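Local coordinates for protein response regulator FixJ (Bradyrhizobium japonicum, PDB 5XSO) that activates transcription of the nitrogen-fixation regulator genes nifA and fixK when switched on by the oxygen-sensing kinase FixL, at residues His16-Ile20 with Leu57-Val63; Ser64-Met68 with Asp97-Ala101; Arg156-Glu162 with Glu176-Ser180. All coordinates share one frame; numbering follows the deposited sequence.

In the fold
The three contacts come in series along the chain. Contacts 1 and 2 both use strand 61-65 of the receiver domain, their centres about 17 Å apart. Contact 1 joins this strand to its neighbour 16-20 in the five-stranded parallel sheet; contact 2 follows it out to the start of helix 98-106. They meet where I20 O lies 3.0 Å from D65 N, a probable hydrogen bond beside the probable magnesium site. Contact 3 stands apart in the LuxR-type DNA-binding domain, its centre about 43 Å from contact 1 and about 46 Å from contact 2, with nearest atoms about 25 and about 30 Å away. In this unphosphorylated monomer a signal must therefore pass between separate domains.

Contact 1 of 3, residues His16-Ile20 with Leu57-Val63; sequences HIYVI and LSFGCVV
I17, Y18 and V19 form parallel beta bridges with C61, V62 and V63, the short strand segments running 26° apart with axes 4.6 Å from each other at closest approach. Four backbone bonds tie them (C61 N to H16 O, Y18 N to C61 O, V63 N to Y18 O, I20 N to V63 O). Beyond the H16 end of the ladder, a water accepts from H16 N and donates to F59 O.

Y18 carries most of the side-chain contact. With CG anti to the carbonyl carbon (chi1 -65°), its ring lies back along L57-G60, where Y18 OH donates to S58 O at 2.6 Å; that oxygen sits at the ring edge, near its plane. L57 CD1 stands over the ring face, 4.0 Å from the Y18 centroid, a CH-pi contact, while L57 CD2 reaches Y18 CE1 at 3.5 Å. Further along, I20 CD1 meets V62 CG1 at 3.8 Å. On the other face of the sheet, I17 CG2 and V63 CG2 touch at 3.7 Å.

This is the centre of the CheY-like receiver sheet: strand 40-44 flanks 16-20 and supplies T42, whose OG1 bonds H16 NE2; F50 of helix 47-53 packs on Y18, L57 and V62, and I126 of helix 119-138 on I17.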
ATOM      1  N   HIS A  16     -15.956   3.619   0.987  1.00 22.92           N
ATOM      2  CA  HIS A  16     -16.363   2.661  -0.032  1.00 22.77           C
ATOM      3  C   HIS A  16     -15.802   1.282   0.291  1.00 21.48           C
ATOM      4  O   HIS A  16     -14.659   1.160   0.732  1.00 21.42           O
ATOM      5  CB  HIS A  16     -15.912   3.057  -1.434  1.00 24.68           C
ATOM      6  CG  HIS A  16     -16.764   2.443  -2.493  1.00 30.34           C
ATOM      7  ND1 HIS A  16     -18.007   2.945  -2.822  1.00 29.80           N
ATOM      8  CD2 HIS A  16     -16.607   1.310  -3.219  1.00 28.35           C
ATOM      9  CE1 HIS A  16     -18.558   2.173  -3.747  1.00 32.12           C
ATOM     10  NE2 HIS A  16     -17.731   1.174  -4.002  1.00 27.15           N
ATOM     11  N   ILE A  17     -16.614   0.244   0.081  1.00 20.67           N
ATOM     12  CA  ILE A  17     -16.234  -1.138   0.419  1.00 19.56           C
ATOM     13  C   ILE A  17     -16.233  -1.967  -0.853  1.00 20.33           C
ATOM     14  O   ILE A  17     -17.198  -1.924  -1.626  1.00 21.78           O
ATOM     15  CB  ILE A  17     -17.189  -1.774   1.452  1.00 18.14           C
ATOM     16  CG1 ILE A  17     -17.503  -0.830   2.639  1.00 17.85           C
ATOM     17  CG2 ILE A  17     -16.613  -3.169   1.962  1.00 17.16           C
ATOM     18  CD1 ILE A  17     -16.232  -0.367   3.348  1.00 18.31           C
ATOM     19  N   TYR A  18     -15.177  -2.746  -1.069  1.00 20.52           N
ATOM     20  CA  TYR A  18     -15.120  -3.658  -2.203  1.00 21.49           C
ATOM     21  C   TYR A  18     -15.319  -5.057  -1.633  1.00 20.25           C
ATOM     22  O   TYR A  18     -14.416  -5.597  -0.978  1.00 19.71           O
ATOM     23  CB  TYR A  18     -13.797  -3.527  -2.957  1.00 23.13           C
ATOM     24  CG  TYR A  18     -13.633  -2.168  -3.594  1.00 24.72           C
ATOM     25  CD1 TYR A  18     -14.515  -1.744  -4.589  1.00 25.95           C
ATOM     26  CD2 TYR A  18     -12.655  -1.284  -3.152  1.00 25.17           C
ATOM     27  CE1 TYR A  18     -14.395  -0.490  -5.168  1.00 27.63           C
ATOM     28  CE2 TYR A  18     -12.514   0.009  -3.737  1.00 26.90           C
ATOM     29  CZ  TYR A  18     -13.399   0.389  -4.730  1.00 28.08           C
ATOM     30  OH  TYR A  18     -13.324   1.645  -5.300  1.00 29.96           O
ATOM     31  N   VAL A  19     -16.485  -5.648  -1.888  1.00 20.06           N
ATOM     32  CA  VAL A  19     -16.814  -6.985  -1.368  1.00 19.14           C
ATOM     33  C   VAL A  19     -16.430  -8.036  -2.401  1.00 20.41           C
ATOM     34  O   VAL A  19     -16.853  -7.955  -3.565  1.00 21.89           O
ATOM     35  CB  VAL A  19     -18.311  -7.088  -1.039  1.00 21.09           C
ATOM     36  CG1 VAL A  19     -18.700  -8.535  -0.648  1.00 18.06           C
ATOM     37  CG2 VAL A  19     -18.678  -6.113   0.113  1.00 17.53           C
ATOM     38  N   ILE A  20     -15.699  -9.063  -1.964  1.00 20.06           N
ATOM     39  CA  ILE A  20     -15.275 -10.146  -2.847  1.00 21.46           C
ATOM     40  C   ILE A  20     -15.747 -11.440  -2.221  1.00 20.70           C
ATOM     41  O   ILE A  20     -15.220 -11.859  -1.175  1.00 19.66           O
ATOM     42  CB  ILE A  20     -13.759 -10.181  -3.066  1.00 25.95           C
ATOM     43  CG1 ILE A  20     -13.253  -8.830  -3.593  1.00 25.51           C
ATOM     44  CG2 ILE A  20     -13.441 -11.320  -4.014  1.00 24.20           C
ATOM     45  CD1 ILE A  20     -11.700  -8.757  -3.669  1.00 24.45           C
ATOM     46  N   LEU A  57     -10.166   1.586  -9.663  1.00 47.59           N
ATOM     47  CA  LEU A  57     -10.982   1.798  -8.473  1.00 37.65           C
ATOM     48  C   LEU A  57     -10.422   2.890  -7.579  1.00 37.31           C
ATOM     49  O   LEU A  57      -9.216   2.955  -7.336  1.00 38.11           O
ATOM     50  CB  LEU A  57     -11.116   0.519  -7.628  1.00 34.91           C
ATOM     51  CG  LEU A  57     -11.824  -0.653  -8.299  1.00 37.41           C
ATOM     52  CD1 LEU A  57     -11.569  -1.973  -7.515  1.00 34.01           C
ATOM     53  CD2 LEU A  57     -13.325  -0.275  -8.489  1.00 39.10           C
ATOM     54  N   SER A  58     -11.321   3.676  -7.004  1.00 36.43           N
ATOM     55  CA  SER A  58     -10.937   4.675  -6.021  1.00 35.73           C
ATOM     56  C   SER A  58     -10.822   4.047  -4.631  1.00 32.92           C
ATOM     57  O   SER A  58     -11.319   2.936  -4.369  1.00 31.05           O
ATOM     58  CB  SER A  58     -11.951   5.805  -5.991  1.00 45.98           C
ATOM     59  OG  SER A  58     -13.238   5.277  -5.757  1.00 52.29           O
ATOM     60  N   PHE A  59     -10.200   4.797  -3.716  1.00 32.89           N
ATOM     61  CA  PHE A  59      -9.824   4.253  -2.416  1.00 30.89           C
ATOM     62  C   PHE A  59     -11.018   3.654  -1.681  1.00 30.55           C
ATOM     63  O   PHE A  59     -12.111   4.223  -1.666  1.00 28.06           O
ATOM     64  CB  PHE A  59      -9.197   5.332  -1.542  1.00 31.58           C
ATOM     65  CG  PHE A  59      -8.844   4.849  -0.176  1.00 29.88           C
ATOM     66  CD1 PHE A  59      -7.752   4.034   0.026  1.00 30.97           C
ATOM     67  CD2 PHE A  59      -9.635   5.191   0.918  1.00 34.33           C
ATOM     68  CE1 PHE A  59      -7.424   3.579   1.320  1.00 30.02           C
ATOM     69  CE2 PHE A  59      -9.342   4.758   2.179  1.00 31.29           C
ATOM     70  CZ  PHE A  59      -8.221   3.936   2.411  1.00 32.47           C
ATOM     71  N   GLY A  60     -10.809   2.490  -1.086  1.00 26.72           N
ATOM     72  CA  GLY A  60     -11.826   1.902  -0.236  1.00 24.52           C
ATOM     73  C   GLY A  60     -11.260   0.689   0.468  1.00 23.25           C
ATOM     74  O   GLY A  60     -10.088   0.338   0.319  1.00 24.06           O
ATOM     75  N   CYS A  61     -12.106   0.050   1.245  1.00 21.50           N
ATOM     76  CA  CYS A  61     -11.698  -1.093   2.050  1.00 20.34           C
ATOM     77  C   CYS A  61     -12.160  -2.368   1.349  1.00 19.86           C
ATOM     78  O   CYS A  61     -13.324  -2.464   0.938  1.00 19.50           O
ATOM     79  CB  CYS A  61     -12.300  -1.012   3.458  1.00 19.08           C
ATOM     80  SG  CYS A  61     -11.820  -2.348   4.585  1.00 18.10           S
ATOM     81  N   VAL A  62     -11.272  -3.346   1.239  1.00 20.07           N
ATOM     82  CA  VAL A  62     -11.628  -4.641   0.658  1.00 19.83           C
ATOM     83  C   VAL A  62     -12.074  -5.589   1.767  1.00 18.26           C
ATOM     84  O   VAL A  62     -11.412  -5.704   2.814  1.00 17.85           O
ATOM     85  CB  VAL A  62     -10.446  -5.225  -0.138  1.00 21.32           C
ATOM     86  CG1 VAL A  62     -10.809  -6.600  -0.694  1.00 21.32           C
ATOM     87  CG2 VAL A  62      -9.996  -4.261  -1.234  1.00 23.27           C
ATOM     88  N   VAL A  63     -13.207  -6.269   1.557  1.00 17.63           N
ATOM     89  CA  VAL A  63     -13.687  -7.301   2.472  1.00 16.50           C
ATOM     90  C   VAL A  63     -13.858  -8.575   1.646  1.00 16.96           C
ATOM     91  O   VAL A  63     -14.734  -8.625   0.771  1.00 17.39           O
ATOM     92  CB  VAL A  63     -15.003  -6.895   3.152  1.00 15.61           C
ATOM     93  CG1 VAL A  63     -15.535  -8.038   4.010  1.00 15.21           C
ATOM     94  CG2 VAL A  63     -14.812  -5.612   4.005  1.00 15.48           C
TER
HETATM   95  O   HOH W   1     -13.455   4.858   0.647  1.00 27.96           O

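Contact 2 of 3, residues Ser64-Met68 with Asp97-Ala101; sequences SDVRM and DVPLA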
ATOM      1  N   SER A  64     -12.981  -9.582   1.856  1.00 17.20           N
ATOM      2  CA  SER A  64     -12.909 -10.706   0.936  1.00 18.15           C
ATOM      3  C   SER A  64     -12.980 -12.027   1.691  1.00 18.89           C
ATOM      4  O   SER A  64     -12.428 -12.162   2.798  1.00 17.10           O
ATOM      5  CB  SER A  64     -11.609 -10.659   0.123  1.00 21.80           C
ATOM      6  OG  SER A  64     -11.426 -11.802  -0.716  1.00 23.01           O
ATOM      7  N   ASP A  65     -13.728 -12.967   1.123  1.00 18.10           N
ATOM      8  CA  ASP A  65     -13.639 -14.368   1.543  1.00 18.27           C
ATOM      9  C   ASP A  65     -12.226 -14.920   1.396  1.00 19.34           C
ATOM     10  O   ASP A  65     -11.536 -14.671   0.402  1.00 20.64           O
ATOM     11  CB  ASP A  65     -14.628 -15.216   0.733  1.00 25.93           C
ATOM     12  CG  ASP A  65     -14.758 -16.642   1.289  1.00 27.79           C
ATOM     13  OD1 ASP A  65     -14.078 -17.534   0.741  1.00 31.36           O
ATOM     14  OD2 ASP A  65     -15.506 -16.844   2.239  1.00 25.64           O
ATOM     15  N   VAL A  66     -11.814 -15.723   2.391  1.00 19.09           N
ATOM     16  CA  VAL A  66     -10.454 -16.206   2.507  1.00 21.01           C
ATOM     17  C   VAL A  66     -10.149 -17.210   1.416  1.00 21.92           C
ATOM     18  O   VAL A  66      -8.979 -17.387   1.042  1.00 23.35           O
ATOM     19  CB  VAL A  66     -10.204 -16.847   3.889  1.00 21.42           C
ATOM     20  CG1 VAL A  66     -11.161 -18.037   4.125  1.00 20.49           C
ATOM     21  CG2 VAL A  66      -8.790 -17.283   4.012  1.00 20.86           C
ATOM     22  N   ARG A  67     -11.166 -17.929   0.938  1.00 22.24           N
ATOM     23  CA  ARG A  67     -10.948 -18.971  -0.063  1.00 34.42           C
ATOM     24  C   ARG A  67     -11.729 -18.722  -1.353  1.00 38.94           C
ATOM     25  O   ARG A  67     -12.313 -19.632  -1.932  1.00 40.22           O
ATOM     26  CB  ARG A  67     -11.253 -20.341   0.537  1.00 47.26           C
ATOM     27  CG  ARG A  67     -10.028 -20.807   1.288  1.00 54.45           C
ATOM     28  CD  ARG A  67     -10.185 -22.110   1.970  1.00 58.28           C
ATOM     29  NE  ARG A  67     -10.306 -23.183   1.013  1.00 55.93           N
ATOM     30  CZ  ARG A  67     -10.231 -24.462   1.336  1.00 60.11           C
ATOM     31  NH1 ARG A  67     -10.020 -24.812   2.605  1.00 47.81           N
ATOM     32  NH2 ARG A  67     -10.361 -25.390   0.394  1.00 70.52           N
ATOM     33  N   MET A  68     -11.727 -17.479  -1.825  1.00 35.65           N
ATOM     34  CA  MET A  68     -12.224 -17.150  -3.158  1.00 41.20           C
ATOM     35  C   MET A  68     -11.562 -18.048  -4.197  1.00 51.42           C
ATOM     36  O   MET A  68     -10.321 -18.088  -4.266  1.00 55.42           O
ATOM     37  CB  MET A  68     -11.921 -15.694  -3.479  1.00 32.97           C
ATOM     38  CG  MET A  68     -12.987 -14.781  -3.022  1.00 41.06           C
ATOM     39  SD  MET A  68     -14.512 -15.123  -3.903  1.00 43.38           S
ATOM     40  CE  MET A  68     -14.326 -14.312  -5.492  1.00 50.82           C
ATOM     41  N   ASP A  97     -10.408 -22.199   8.264  1.00 23.23           N
ATOM     42  CA  ASP A  97      -9.464 -21.501   7.404  1.00 23.01           C
ATOM     43  C   ASP A  97      -8.770 -20.361   8.106  1.00 22.61           C
ATOM     44  O   ASP A  97      -8.112 -19.555   7.456  1.00 22.41           O
ATOM     45  CB  ASP A  97     -10.202 -20.992   6.166  1.00 21.93           C
ATOM     46  CG  ASP A  97     -10.670 -22.117   5.294  1.00 24.41           C
ATOM     47  OD1 ASP A  97      -9.857 -23.087   5.106  1.00 24.82           O
ATOM     48  OD2 ASP A  97     -11.777 -21.988   4.745  1.00 30.10           O
ATOM     49  N   VAL A  98      -8.956 -20.245   9.426  1.00 22.68           N
ATOM     50  CA  VAL A  98      -8.275 -19.209  10.194  1.00 22.62           C
ATOM     51  C   VAL A  98      -6.767 -19.213   9.900  1.00 23.85           C
ATOM     52  O   VAL A  98      -6.151 -18.139   9.781  1.00 23.71           O
ATOM     53  CB  VAL A  98      -8.627 -19.379  11.684  1.00 23.02           C
ATOM     54  CG1 VAL A  98      -7.718 -18.634  12.575  1.00 23.58           C
ATOM     55  CG2 VAL A  98     -10.074 -18.806  11.840  1.00 21.74           C
ATOM     56  N   PRO A  99      -6.127 -20.372   9.773  1.00 25.32           N
ATOM     57  CA  PRO A  99      -4.678 -20.335   9.477  1.00 26.80           C
ATOM     58  C   PRO A  99      -4.352 -19.706   8.138  1.00 26.56           C
ATOM     59  O   PRO A  99      -3.282 -19.106   7.995  1.00 27.52           O
ATOM     60  CB  PRO A  99      -4.265 -21.808   9.519  1.00 28.52           C
ATOM     61  CG  PRO A  99      -5.305 -22.473  10.490  1.00 28.16           C
ATOM     62  CD  PRO A  99      -6.595 -21.741  10.085  1.00 26.10           C
ATOM     63  N   LEU A 100      -5.217 -19.875   7.140  1.00 25.61           N
ATOM     64  CA  LEU A 100      -5.020 -19.182   5.866  1.00 25.39           C
ATOM     65  C   LEU A 100      -5.187 -17.679   6.043  1.00 24.19           C
ATOM     66  O   LEU A 100      -4.388 -16.878   5.524  1.00 24.85           O
ATOM     67  CB  LEU A 100      -6.017 -19.738   4.861  1.00 27.88           C
ATOM     68  CG  LEU A 100      -5.950 -19.330   3.392  1.00 47.84           C
ATOM     69  CD1 LEU A 100      -4.529 -19.407   2.877  1.00 58.90           C
ATOM     70  CD2 LEU A 100      -6.859 -20.285   2.635  1.00 52.60           C
ATOM     71  N   ALA A 101      -6.227 -17.274   6.788  1.00 22.70           N
ATOM     72  CA  ALA A 101      -6.362 -15.882   7.180  1.00 21.81           C
ATOM     73  C   ALA A 101      -5.112 -15.369   7.873  1.00 23.06           C
ATOM     74  O   ALA A 101      -4.726 -14.203   7.691  1.00 23.04           O
ATOM     75  CB  ALA A 101      -7.573 -15.720   8.103  1.00 20.60           C
TER
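R67 and D97 make the polar part of the contact, a salt bridge through one hydrogen bond. R67 NH1 donates to D97 OD1 at 3.0 Å with an N-H...O angle of 164°, meeting the oxygen on its syn side; OD1 lies in the guanidinium plane. Guanidinium and carboxylate are turned 57° against each other, which fits a single bond and not a two-pronged pairing. The arginine chain bends at chi3 (68°), so that R67 CD lies against the carboxylate, 3.2 Å from D97 OD2. A crystal neighbour also touches R67 and may influence its pose.

Within 64-68, D65 OD1 accepts from R67 N at 2.9 Å, forming an Asx turn in which the donor approaches from above the carboxylate plane. This turn lies at the carboxyl end of strand 61-65, where receiver domains typically carry their phosphorylated aspartate; D65 and R67, with D21 and D22, probably bind magnesium. Phosphoryl transfer at D65 would be consistent with that family pattern.

The apolar part belongs to V66 and L100. The two methyls of V66 divide the work: V66 CG1 rests 3.7 Å from D97 CB, and V66 CG2 presses on L100 CG at 3.6 Å. L100 CD2 lies in turn 3.5 Å from R67 CG, the leucine and arginine chains crossing at about a right angle.

On the backbone, A101 N bonds D97 O at 3.0 Å in the first turn of helix 98-106. D97 occupies the N-cap position, but its carboxylate makes no capping bond. V66 also packs on I91 and T93 of strand 89-93.

Contact 3 of 3, residues Arg156-Glu162 with Glu176-Ser180; sequences RERQVME and EYDIS
Q159 lies along the Y177 ring, the two side chains sliding past each other in opposite directions with amide and ring planes 33° apart. Q159 CB stands over one face, 3.7 Å from the Y177 ring centroid, in a CH-pi contact offset toward the rim; further out, Q159 CD comes within 3.4 Å of Y177 CD1. E176 CG covers the opposite face, holding the ring between two aliphatic groups. At the ring edge Y177 OH faces E162 OE1 at 2.5 Å, very short, and E162 was modelled in two conformers, so that bond's detail is doubtful.

R156 comes in from the tyrosine's other end, its chain bent at chi2 (-41°) to bring the guanidinium to Y177 O. R156 NH1 donates to Y177 O at 2.8 Å, from 38° above that carbonyl plane, and to Q159 OE1 at 2.8 Å, in the plane of the Q159 side-chain carbonyl, on a lone pair. The bond to OE1 holds the glutamine amide beside the ring, and the one to Y177 O ties the guanidinium to the end of helix 170-177, where its charge would suit the helix dipole; a crystal neighbour touches R156 as well. I179 lies over one guanidinium face, I179 CG1 being 3.6 Å from R156 NH1, while I179 CD1 reaches V160 CG2 at 3.9 Å. That placement follows the turn at D178, whose positive phi brings I179 back toward helix 155-166.

Thus helix 170-177, first of the helix-turn-helix motif, is seated against helix 155-166; helix 184-195, its second, contributes Y187, packing on V160, and I184, on I179.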
ATOM      1  N   ARG A 156      25.503   6.641  -9.881  1.00 13.91           N
ATOM      2  CA  ARG A 156      26.420   7.336  -8.992  1.00 12.53           C
ATOM      3  C   ARG A 156      25.668   8.387  -8.189  1.00 11.40           C
ATOM      4  O   ARG A 156      26.026   8.696  -7.047  1.00 10.94           O
ATOM      5  CB  ARG A 156      27.490   8.050  -9.793  1.00 12.61           C
ATOM      6  CG  ARG A 156      28.578   7.118 -10.432  1.00 13.79           C
ATOM      7  CD  ARG A 156      29.023   5.986  -9.504  1.00 14.92           C
ATOM      8  NE  ARG A 156      30.167   5.253 -10.057  1.00 15.46           N
ATOM      9  CZ  ARG A 156      30.932   4.454  -9.331  1.00 16.06           C
ATOM     10  NH1 ARG A 156      30.682   4.264  -8.028  1.00 15.90           N
ATOM     11  NH2 ARG A 156      31.970   3.849  -9.904  1.00 17.35           N
ATOM     12  N   GLU A 157      24.687   9.024  -8.821  1.00 11.27           N
ATOM     13  CA  GLU A 157      23.880  10.007  -8.084  1.00 10.52           C
ATOM     14  C   GLU A 157      23.155   9.356  -6.920  1.00 11.32           C
ATOM     15  O   GLU A 157      23.045   9.952  -5.831  1.00 11.45           O
ATOM     16  CB  GLU A 157      22.873  10.674  -9.033  1.00 10.71           C
ATOM     17  CG  GLU A 157      23.574  11.730  -9.913  1.00 10.97           C
ATOM     18  CD  GLU A 157      22.856  11.972 -11.200  1.00 11.35           C
ATOM     19  OE1 GLU A 157      23.449  12.666 -12.034  1.00 12.44           O
ATOM     20  OE2 GLU A 157      21.696  11.536 -11.400  1.00 11.74           O
ATOM     21  N   ARG A 158      22.654   8.122  -7.129  1.00 12.93           N
ATOM     22  CA  ARG A 158      21.989   7.415  -6.045  1.00 14.15           C
ATOM     23  C   ARG A 158      22.976   7.127  -4.916  1.00 13.88           C
ATOM     24  O   ARG A 158      22.660   7.325  -3.736  1.00 14.04           O
ATOM     25  CB  ARG A 158      21.325   6.142  -6.609  1.00 17.00           C
ATOM     26  CG  ARG A 158      20.771   5.207  -5.581  1.00 23.83           C
ATOM     27  CD  ARG A 158      19.484   5.815  -4.988  1.00 25.71           C
ATOM     28  NE  ARG A 158      18.899   4.863  -4.046  1.00 35.67           N
ATOM     29  CZ  ARG A 158      17.962   3.970  -4.362  1.00 41.95           C
ATOM     30  NH1 ARG A 158      17.472   3.900  -5.602  1.00 33.42           N
ATOM     31  NH2 ARG A 158      17.518   3.140  -3.428  1.00 42.97           N
ATOM     32  N   GLN A 159      24.203   6.698  -5.266  1.00 13.67           N
ATOM     33  CA  GLN A 159      25.238   6.498  -4.249  1.00 13.56           C
ATOM     34  C   GLN A 159      25.583   7.773  -3.513  1.00 12.07           C
ATOM     35  O   GLN A 159      25.803   7.753  -2.297  1.00 12.36           O
ATOM     36  CB  GLN A 159      26.526   5.929  -4.893  1.00 13.75           C
ATOM     37  CG  GLN A 159      26.332   4.472  -5.313  1.00 15.73           C
ATOM     38  CD  GLN A 159      27.552   3.961  -6.084  1.00 18.30           C
ATOM     39  OE1 GLN A 159      28.308   4.747  -6.648  1.00 15.32           O
ATOM     40  NE2 GLN A 159      27.763   2.669  -6.064  1.00 20.51           N
ATOM     41  N   VAL A 160      25.741   8.875  -4.228  1.00 10.75           N
ATOM     42  CA  VAL A 160      26.043  10.151  -3.572  1.00  9.56           C
ATOM     43  C   VAL A 160      24.902  10.570  -2.645  1.00  9.81           C
ATOM     44  O   VAL A 160      25.131  11.006  -1.516  1.00  9.75           O
ATOM     45  CB  VAL A 160      26.367  11.249  -4.610  1.00  8.45           C
ATOM     46  CG1 VAL A 160      26.495  12.638  -3.875  1.00  7.64           C
ATOM     47  CG2 VAL A 160      27.702  10.930  -5.368  1.00  8.47           C
ATOM     48  N   MET A 161      23.654  10.396  -3.075  1.00 10.40           N
ATOM     49  CA  MET A 161      22.521  10.667  -2.186  0.50 11.93           C
ATOM     50  C   MET A 161      22.618   9.829  -0.919  1.00 13.96           C
ATOM     51  O   MET A 161      22.424  10.330   0.205  1.00 12.59           O
ATOM     52  CB  MET A 161      21.198  10.365  -2.898  0.50 12.07           C
ATOM     53  CG  MET A 161      19.989  10.319  -1.916  0.50 13.49           C
ATOM     54  SD  MET A 161      18.458  10.048  -2.841  0.50 17.11           S
ATOM     55  CE  MET A 161      18.481  11.553  -3.716  0.50 36.42           C
ATOM     56  N   GLU A 162      22.903   8.525  -1.083  1.00 13.42           N
ATOM     57  CA  GLU A 162      23.033   7.650   0.078  0.50 14.95           C
ATOM     58  C   GLU A 162      24.161   8.104   0.990  1.00 14.33           C
ATOM     59  O   GLU A 162      23.998   8.160   2.208  1.00 15.24           O
ATOM     60  CB  GLU A 162      23.261   6.215  -0.388  0.50 17.71           C
ATOM     61  CG  GLU A 162      23.533   5.201   0.703  0.50 21.55           C
ATOM     62  CD  GLU A 162      23.771   3.846   0.085  0.50 29.34           C
ATOM     63  OE1 GLU A 162      24.950   3.468  -0.109  0.50 19.49           O
ATOM     64  OE2 GLU A 162      22.757   3.192  -0.248  0.50 31.71           O
ATOM     65  N   GLU A 176      34.444   5.622  -0.631  1.00 16.44           N
ATOM     66  CA  GLU A 176      33.551   4.501  -0.360  1.00 17.53           C
ATOM     67  C   GLU A 176      33.029   3.896  -1.647  1.00 18.42           C
ATOM     68  O   GLU A 176      32.940   2.663  -1.781  1.00 19.42           O
ATOM     69  CB  GLU A 176      32.370   4.979   0.486  1.00 19.74           C
ATOM     70  CG  GLU A 176      31.202   4.002   0.510  1.00 39.18           C
ATOM     71  CD  GLU A 176      31.257   3.082   1.722  1.00 55.47           C
ATOM     72  OE1 GLU A 176      30.450   2.131   1.782  1.00 57.56           O
ATOM     73  OE2 GLU A 176      32.105   3.318   2.614  1.00 67.02           O
ATOM     74  N   TYR A 177      32.661   4.737  -2.603  1.00 16.62           N
ATOM     75  CA  TYR A 177      32.037   4.243  -3.820  1.00 17.39           C
ATOM     76  C   TYR A 177      32.984   4.197  -5.008  1.00 18.16           C
ATOM     77  O   TYR A 177      32.592   3.699  -6.071  1.00 21.93           O
ATOM     78  CB  TYR A 177      30.819   5.109  -4.166  1.00 14.67           C
ATOM     79  CG  TYR A 177      29.757   5.078  -3.065  1.00 14.81           C
ATOM     80  CD1 TYR A 177      28.893   3.983  -2.927  1.00 17.07           C
ATOM     81  CD2 TYR A 177      29.608   6.156  -2.193  1.00 17.44           C
ATOM     82  CE1 TYR A 177      27.889   3.956  -1.891  1.00 25.14           C
ATOM     83  CE2 TYR A 177      28.642   6.137  -1.156  1.00 20.41           C
ATOM     84  CZ  TYR A 177      27.781   5.029  -1.034  1.00 27.99           C
ATOM     85  OH  TYR A 177      26.830   5.040  -0.007  1.00 28.18           O
ATOM     86  N   ASP A 178      34.226   4.687  -4.858  1.00 16.34           N
ATOM     87  CA  ASP A 178      35.217   4.733  -5.956  1.00 16.86           C
ATOM     88  C   ASP A 178      34.740   5.710  -7.055  1.00 15.51           C
ATOM     89  O   ASP A 178      34.655   5.362  -8.231  1.00 17.96           O
ATOM     90  CB  ASP A 178      35.518   3.335  -6.527  1.00 18.92           C
ATOM     91  CG  ASP A 178      36.828   3.297  -7.207  1.00 29.66           C
ATOM     92  OD1 ASP A 178      37.072   2.352  -7.972  1.00 24.22           O
ATOM     93  OD2 ASP A 178      37.614   4.252  -7.019  1.00 27.29           O
ATOM     94  N   ILE A 179      34.435   6.941  -6.635  1.00 13.93           N
ATOM     95  CA  ILE A 179      34.012   8.050  -7.500  1.00 19.89           C
ATOM     96  C   ILE A 179      35.161   9.062  -7.498  1.00 21.70           C
ATOM     97  O   ILE A 179      35.800   9.247  -6.468  1.00 16.22           O
ATOM     98  CB  ILE A 179      32.699   8.645  -6.932  1.00 12.80           C
ATOM     99  CG1 ILE A 179      31.570   7.596  -6.935  1.00 13.45           C
ATOM    100  CG2 ILE A 179      32.185   9.870  -7.685  1.00 15.31           C
ATOM    101  CD1 ILE A 179      30.265   8.038  -6.073  1.00 15.37           C
ATOM    102  N   SER A 180      35.473   9.673  -8.644  1.00 12.72           N
ATOM    103  CA  SER A 180      36.496  10.709  -8.627  1.00 12.89           C
ATOM    104  C   SER A 180      36.096  11.880  -7.707  1.00 11.61           C
ATOM    105  O   SER A 180      34.945  12.378  -7.786  1.00 11.58           O
ATOM    106  CB  SER A 180      36.706  11.239 -10.049  1.00 17.24           C
ATOM    107  OG  SER A 180      37.513  12.395  -9.963  1.00 19.01           O
TER